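Long-range contacts in sulfotransferase (Mus musculus, PDB 5X2B), which probably transfers sulfo groups to acceptor molecules as a member of the cytosolic sulfotransferase 1 family, and is seen here with adenosine-3'-5'-diphosphate and calcium bound: residues G58-S63 and I79-A84; E31-L36 and R83-H88. All blocks are in the same frame, centred on the assembly; numbering follows the deposited sequence.

Contact 1 of 2, residues G58-S63 and I79-A84; sequences GITLTS and IPKRRA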
loop_
_atom_site.group_PDB
_atom_site.type_symbol
_atom_site.label_atom_id
_atom_site.label_comp_id
_atom_site.label_asym_id
_atom_site.label_seq_id
_atom_site.Cartn_x
_atom_site.Cartn_y
_atom_site.Cartn_z
ATOM N N GLY F 58 -16.384 4.219 13.978
ATOM C CA GLY F 58 -16.843 2.899 14.298
ATOM C C GLY F 58 -16.117 1.871 13.466
ATOM O O GLY F 58 -16.666 0.820 13.153
ATOM N N ILE F 59 -14.869 2.137 13.113
ATOM C CA ILE F 59 -14.151 1.201 12.246
ATOM C C ILE F 59 -12.961 0.485 12.891
ATOM O O ILE F 59 -11.999 1.135 13.298
ATOM C CB ILE F 59 -13.614 1.948 11.087
ATOM C CG1 ILE F 59 -14.753 2.304 10.164
ATOM C CG2 ILE F 59 -12.574 1.131 10.363
ATOM C CD1 ILE F 59 -14.345 3.387 9.260
ATOM N N THR F 60 -12.998 -0.841 12.971
ATOM C CA THR F 60 -11.805 -1.581 13.428
ATOM C C THR F 60 -10.761 -1.568 12.335
ATOM O O THR F 60 -11.114 -1.686 11.154
ATOM C CB THR F 60 -12.121 -3.062 13.778
ATOM O OG1 THR F 60 -13.102 -3.113 14.807
ATOM C CG2 THR F 60 -10.891 -3.776 14.290
ATOM N N LEU F 61 -9.497 -1.384 12.678
ATOM C CA LEU F 61 -8.474 -1.570 11.656
ATOM C C LEU F 61 -7.756 -2.872 11.808
ATOM O O LEU F 61 -7.027 -3.059 12.754
ATOM C CB LEU F 61 -7.422 -0.494 11.668
ATOM C CG LEU F 61 -6.512 -0.800 10.475
ATOM C CD1 LEU F 61 -6.827 0.132 9.343
ATOM C CD2 LEU F 61 -5.078 -0.694 10.842
ATOM N N THR F 62 -7.885 -3.757 10.840
ATOM C CA THR F 62 -7.385 -5.088 11.052
ATOM C C THR F 62 -5.899 -5.293 10.658
ATOM O O THR F 62 -5.110 -4.363 10.647
ATOM C CB THR F 62 -8.246 -6.075 10.315
ATOM O OG1 THR F 62 -7.914 -6.065 8.930
ATOM C CG2 THR F 62 -9.682 -5.723 10.485
ATOM N N SER F 63 -5.556 -6.543 10.385
ATOM C CA SER F 63 -4.207 -6.982 10.084
ATOM C C SER F 63 -4.200 -7.497 8.655
ATOM O O SER F 63 -5.130 -8.155 8.238
ATOM C CB SER F 63 -3.858 -8.149 11.014
ATOM O OG SER F 63 -3.382 -9.254 10.265
ATOM N N ILE F 79 -14.552 -10.132 13.841
ATOM C CA ILE F 79 -14.690 -8.689 13.927
ATOM C C ILE F 79 -16.139 -8.319 13.697
ATOM O O ILE F 79 -16.697 -8.472 12.609
ATOM C CB ILE F 79 -13.798 -7.951 12.940
ATOM C CG1 ILE F 79 -12.415 -8.508 13.103
ATOM C CG2 ILE F 79 -13.811 -6.431 13.222
ATOM C CD1 ILE F 79 -11.600 -7.614 13.876
ATOM N N PRO F 80 -16.744 -7.823 14.758
ATOM C CA PRO F 80 -18.126 -7.376 14.800
ATOM C C PRO F 80 -18.265 -6.092 14.034
ATOM O O PRO F 80 -19.100 -5.987 13.124
ATOM C CB PRO F 80 -18.320 -7.085 16.266
ATOM C CG PRO F 80 -16.958 -6.710 16.764
ATOM C CD PRO F 80 -16.015 -7.539 16.010
ATOM N N LYS F 81 -17.424 -5.122 14.387
ATOM C CA LYS F 81 -17.585 -3.778 13.863
ATOM C C LYS F 81 -17.259 -3.770 12.388
ATOM O O LYS F 81 -17.064 -4.820 11.736
ATOM C CB LYS F 81 -16.666 -2.762 14.558
ATOM C CG LYS F 81 -16.626 -2.854 16.073
ATOM C CD LYS F 81 -16.625 -1.474 16.742
ATOM C CE LYS F 81 -15.235 -0.883 16.812
ATOM N NZ LYS F 81 -15.166 0.571 17.119
ATOM N N ARG F 82 -17.201 -2.543 11.893
ATOM C CA ARG F 82 -16.821 -2.256 10.538
ATOM C C ARG F 82 -15.352 -2.421 10.397
ATOM O O ARG F 82 -14.555 -1.906 11.188
ATOM C CB ARG F 82 -17.127 -0.821 10.178
ATOM C CG ARG F 82 -16.892 -0.555 8.705
ATOM C CD ARG F 82 -17.261 0.812 8.349
ATOM N NE ARG F 82 -17.423 0.873 6.916
ATOM C CZ ARG F 82 -17.686 1.989 6.261
ATOM N NH1 ARG F 82 -17.795 3.149 6.933
ATOM N NH2 ARG F 82 -17.831 1.940 4.932
ATOM N N ARG F 83 -15.016 -3.089 9.320
ATOM C CA ARG F 83 -13.695 -3.575 9.102
ATOM C C ARG F 83 -12.961 -2.775 8.062
ATOM O O ARG F 83 -13.431 -2.683 6.919
ATOM C CB ARG F 83 -13.828 -5.010 8.630
ATOM C CG ARG F 83 -14.420 -5.902 9.653
ATOM C CD ARG F 83 -14.149 -7.337 9.304
ATOM N NE ARG F 83 -14.674 -7.619 7.979
ATOM C CZ ARG F 83 -14.996 -8.826 7.560
ATOM N NH1 ARG F 83 -14.855 -9.846 8.377
ATOM N NH2 ARG F 83 -15.475 -9.008 6.340
ATOM N N ALA F 84 -11.805 -2.209 8.454
ATOM C CA ALA F 84 -10.779 -1.702 7.503
ATOM C C ALA F 84 -9.666 -2.730 7.322
ATOM O O ALA F 84 -8.931 -3.036 8.263
ATOM C CB ALA F 84 -10.176 -0.413 7.988
HETATM O O HOH W 1 -19.393 -0.381 13.326
#
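Ala84 puts its methyl group between two side chains of the edge strand 59-61: CB lies 3.7 Å from Ile59 CG2 and the same distance from Leu61 CD1. Ile59, Leu61, Arg82 and Ala84 all sit on one face of the sheet, and this is where the packing is close. Arg82 is stretched out alongside Ile59, its CD 3.4 Å from Ile59 CG1, and its NE has Asp32 O as a probable hydrogen-bond partner. Leu61 reaches Ala84 with one branch, CD1, while Ala48 and Glu52 of helix 44-52 lie against the same leucine. Beneath these side chains the backbones are laced by bonds from Thr60 N to Arg82 O, from Ala84 N to Thr60 O at 2.8 Å, and from Thr62 N to Ala84 O at 2.9 Å. The last acceptor is gripped twice, because Thr62 OG1 also donates to Ala84 O over a longer 3.3 Å, tilted 32° from the carbonyl plane; a chi1 of 78° sets that hydroxyl between the backbone N and carbonyl carbon. Strands 59-61 and 82-87 run parallel, joined through helix 72-77 as a beta-alpha-beta unit of the P-loop-like sulfotransferase fold. On the other face, Thr60 meets Ile79 tip to tip, its CG2 3.9 Å from Ile79 CD1. Toward Gly58 the contact loosens and opens to solvent. A water donates to Gly58 O and accepts a weak hydrogen bond from Arg82 N. Solvent-exposed Lys81 crosses Thr60 at about a right angle, laying its CB and CE beside OG1; bends at chi2 and chi3 swing the chain toward Gly58, bringing NZ to 4.0 Å from Gly58 CA.

Contact 2 of 2, residues E31-L36 and R83-H88; sequences EDDIFL and RAIPTH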
loop_
_atom_site.group_PDB
_atom_site.type_symbol
_atom_site.label_atom_id
_atom_site.label_comp_id
_atom_site.label_asym_id
_atom_site.label_seq_id
_atom_site.Cartn_x
_atom_site.Cartn_y
_atom_site.Cartn_z
ATOM N N GLU F 31 -20.620 -5.928 3.066
ATOM C CA GLU F 31 -21.016 -4.760 2.348
ATOM C C GLU F 31 -20.131 -3.659 2.753
ATOM O O GLU F 31 -19.683 -2.885 1.927
ATOM C CB GLU F 31 -22.426 -4.379 2.726
ATOM C CG GLU F 31 -23.405 -5.249 2.065
ATOM C CD GLU F 31 -23.437 -5.017 0.568
ATOM O OE1 GLU F 31 -22.716 -4.102 0.088
ATOM O OE2 GLU F 31 -24.183 -5.748 -0.124
ATOM N N ASP F 32 -19.872 -3.578 4.048
ATOM C CA ASP F 32 -19.207 -2.403 4.553
ATOM C C ASP F 32 -17.720 -2.612 4.761
ATOM O O ASP F 32 -17.020 -1.683 5.147
ATOM C CB ASP F 32 -19.823 -1.991 5.869
ATOM C CG ASP F 32 -19.459 -2.937 6.995
ATOM O OD1 ASP F 32 -18.552 -3.818 6.865
ATOM O OD2 ASP F 32 -20.109 -2.767 8.035
ATOM N N ASP F 33 -17.232 -3.822 4.546
ATOM C CA ASP F 33 -15.812 -4.037 4.668
ATOM C C ASP F 33 -15.180 -2.949 3.905
ATOM O O ASP F 33 -15.634 -2.607 2.820
ATOM C CB ASP F 33 -15.379 -5.309 4.002
ATOM C CG ASP F 33 -15.439 -6.441 4.889
ATOM O OD1 ASP F 33 -15.405 -6.203 6.094
ATOM O OD2 ASP F 33 -15.509 -7.568 4.375
ATOM N N ILE F 34 -14.090 -2.436 4.442
ATOM C CA ILE F 34 -13.229 -1.510 3.696
ATOM C C ILE F 34 -11.807 -2.073 3.472
ATOM O O ILE F 34 -11.227 -2.684 4.336
ATOM C CB ILE F 34 -13.095 -0.190 4.440
ATOM C CG1 ILE F 34 -14.473 0.394 4.709
ATOM C CG2 ILE F 34 -12.246 0.841 3.642
ATOM C CD1 ILE F 34 -14.410 1.651 5.542
ATOM N N PHE F 35 -11.243 -1.846 2.310
ATOM C CA PHE F 35 -9.939 -2.392 2.003
ATOM C C PHE F 35 -8.978 -1.260 1.671
ATOM O O PHE F 35 -9.315 -0.360 0.933
ATOM C CB PHE F 35 -10.085 -3.361 0.842
ATOM C CG PHE F 35 -10.710 -4.682 1.234
ATOM C CD1 PHE F 35 -12.081 -4.882 1.172
ATOM C CD2 PHE F 35 -9.923 -5.724 1.648
ATOM C CE1 PHE F 35 -12.657 -6.086 1.528
ATOM C CE2 PHE F 35 -10.494 -6.935 2.000
ATOM C CZ PHE F 35 -11.872 -7.098 1.944
ATOM N N LEU F 36 -7.791 -1.246 2.266
ATOM C CA LEU F 36 -6.858 -0.158 1.991
ATOM C C LEU F 36 -5.792 -0.796 1.199
ATOM O O LEU F 36 -5.153 -1.692 1.686
ATOM C CB LEU F 36 -6.299 0.390 3.275
ATOM C CG LEU F 36 -7.548 0.671 4.129
ATOM C CD1 LEU F 36 -7.289 1.014 5.584
ATOM C CD2 LEU F 36 -8.275 1.800 3.487
ATOM N N ARG F 83 -15.016 -3.089 9.320
ATOM C CA ARG F 83 -13.695 -3.575 9.102
ATOM C C ARG F 83 -12.961 -2.775 8.062
ATOM O O ARG F 83 -13.431 -2.683 6.919
ATOM C CB ARG F 83 -13.828 -5.010 8.630
ATOM C CG ARG F 83 -14.420 -5.902 9.653
ATOM C CD ARG F 83 -14.149 -7.337 9.304
ATOM N NE ARG F 83 -14.674 -7.619 7.979
ATOM C CZ ARG F 83 -14.996 -8.826 7.560
ATOM N NH1 ARG F 83 -14.855 -9.846 8.377
ATOM N NH2 ARG F 83 -15.475 -9.008 6.340
ATOM N N ALA F 84 -11.805 -2.209 8.454
ATOM C CA ALA F 84 -10.779 -1.702 7.503
ATOM C C ALA F 84 -9.666 -2.730 7.322
ATOM O O ALA F 84 -8.931 -3.036 8.263
ATOM C CB ALA F 84 -10.176 -0.413 7.988
ATOM N N ILE F 85 -9.567 -3.278 6.118
ATOM C CA ILE F 85 -8.713 -4.417 5.852
ATOM C C ILE F 85 -7.528 -4.035 4.957
ATOM O O ILE F 85 -7.687 -3.629 3.795
ATOM C CB ILE F 85 -9.522 -5.488 5.211
ATOM C CG1 ILE F 85 -10.742 -5.780 6.105
ATOM C CG2 ILE F 85 -8.639 -6.678 4.963
ATOM C CD1 ILE F 85 -11.870 -6.525 5.402
ATOM N N PRO F 86 -6.319 -4.093 5.527
ATOM C CA PRO F 86 -5.221 -3.630 4.696
ATOM C C PRO F 86 -4.697 -4.773 3.854
ATOM O O PRO F 86 -4.879 -5.923 4.282
ATOM C CB PRO F 86 -4.196 -3.173 5.724
ATOM C CG PRO F 86 -4.550 -3.908 6.988
ATOM C CD PRO F 86 -5.965 -4.166 6.956
ATOM N N THR F 87 -4.103 -4.483 2.690
ATOM C CA THR F 87 -3.583 -5.556 1.819
ATOM C C THR F 87 -2.596 -5.080 0.720
ATOM O O THR F 87 -2.575 -3.897 0.372
ATOM C CB THR F 87 -4.772 -6.328 1.166
ATOM O OG1 THR F 87 -4.293 -7.510 0.548
ATOM C CG2 THR F 87 -5.479 -5.472 0.123
ATOM N N HIS F 88 -1.774 -5.989 0.181
ATOM C CA HIS F 88 -0.978 -5.677 -1.012
ATOM C C HIS F 88 -1.369 -6.605 -2.190
ATOM O O HIS F 88 -0.726 -6.597 -3.232
ATOM C CB HIS F 88 0.533 -5.759 -0.729
ATOM C CG HIS F 88 1.021 -4.857 0.384
ATOM N ND1 HIS F 88 0.821 -3.502 0.386
ATOM C CD2 HIS F 88 1.731 -5.139 1.498
ATOM C CE1 HIS F 88 1.367 -2.975 1.476
ATOM N NE2 HIS F 88 1.931 -3.941 2.160
#
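Ile34 and Ala84, Phe35 and Ile85, and Leu36 and Pro86 pair in parallel register, the axes of the two short strand segments approaching to 4.3 Å with 30° between their directions. Four backbone bonds tie them: Ile34 N to Arg83 O, Ile85 N to Ile34 O, Leu36 N to Ile85 O and Thr87 N to Leu36 O. Just before strand 34-37, Asp33 lies alongside Arg83 in a salt bridge with carboxylate and guanidinium nearly coplanar. A bend at chi3 (-57°) turns the guanidinium edge of Arg83 toward that carboxylate. Arg83 NE donates to Asp33 OD1 and NH2 to OD2; both bonds are very short, and the position of OD2 is doubtful. Asp28 O takes a second bond from Arg83 NH2, helping to fix the guanidinium. On the same face Ile85 makes a CH-pi contact, its CD1 over one face of the Phe35 ring, 3.9 Å from the centroid. Ile85 CG2 adds a touch on Phe35 CE2 at 3.5 Å. The opposite face carries Leu36, whose CD1 meets Ala84 CB at 4.0 Å; Leu36 also packs on Leu47 and Ile51 of helix 44-52, while strand 104-109 flanks strand 34-37 on its other side.

How the contacts relate
Contacts 1 and 2 lie side by side in one parallel sheet, their centres about 8 Å apart, and share Arg83 and Ala84 of strand 82-87. That strand has 59-61 on one side and 34-37 on the other. Along the chain 34-37 comes first, then 59-61, then 82-87, so the last strand of the three inserts between the earlier two. The contacts also touch directly: the probable bond from Arg82 to Asp32 joins them, and Arg82 CZ packs on Ile34 CD1. Together they build the 59-61 edge of the five-stranded core, away from the annotated sites; the sheet continues through 104-109 to 168-172.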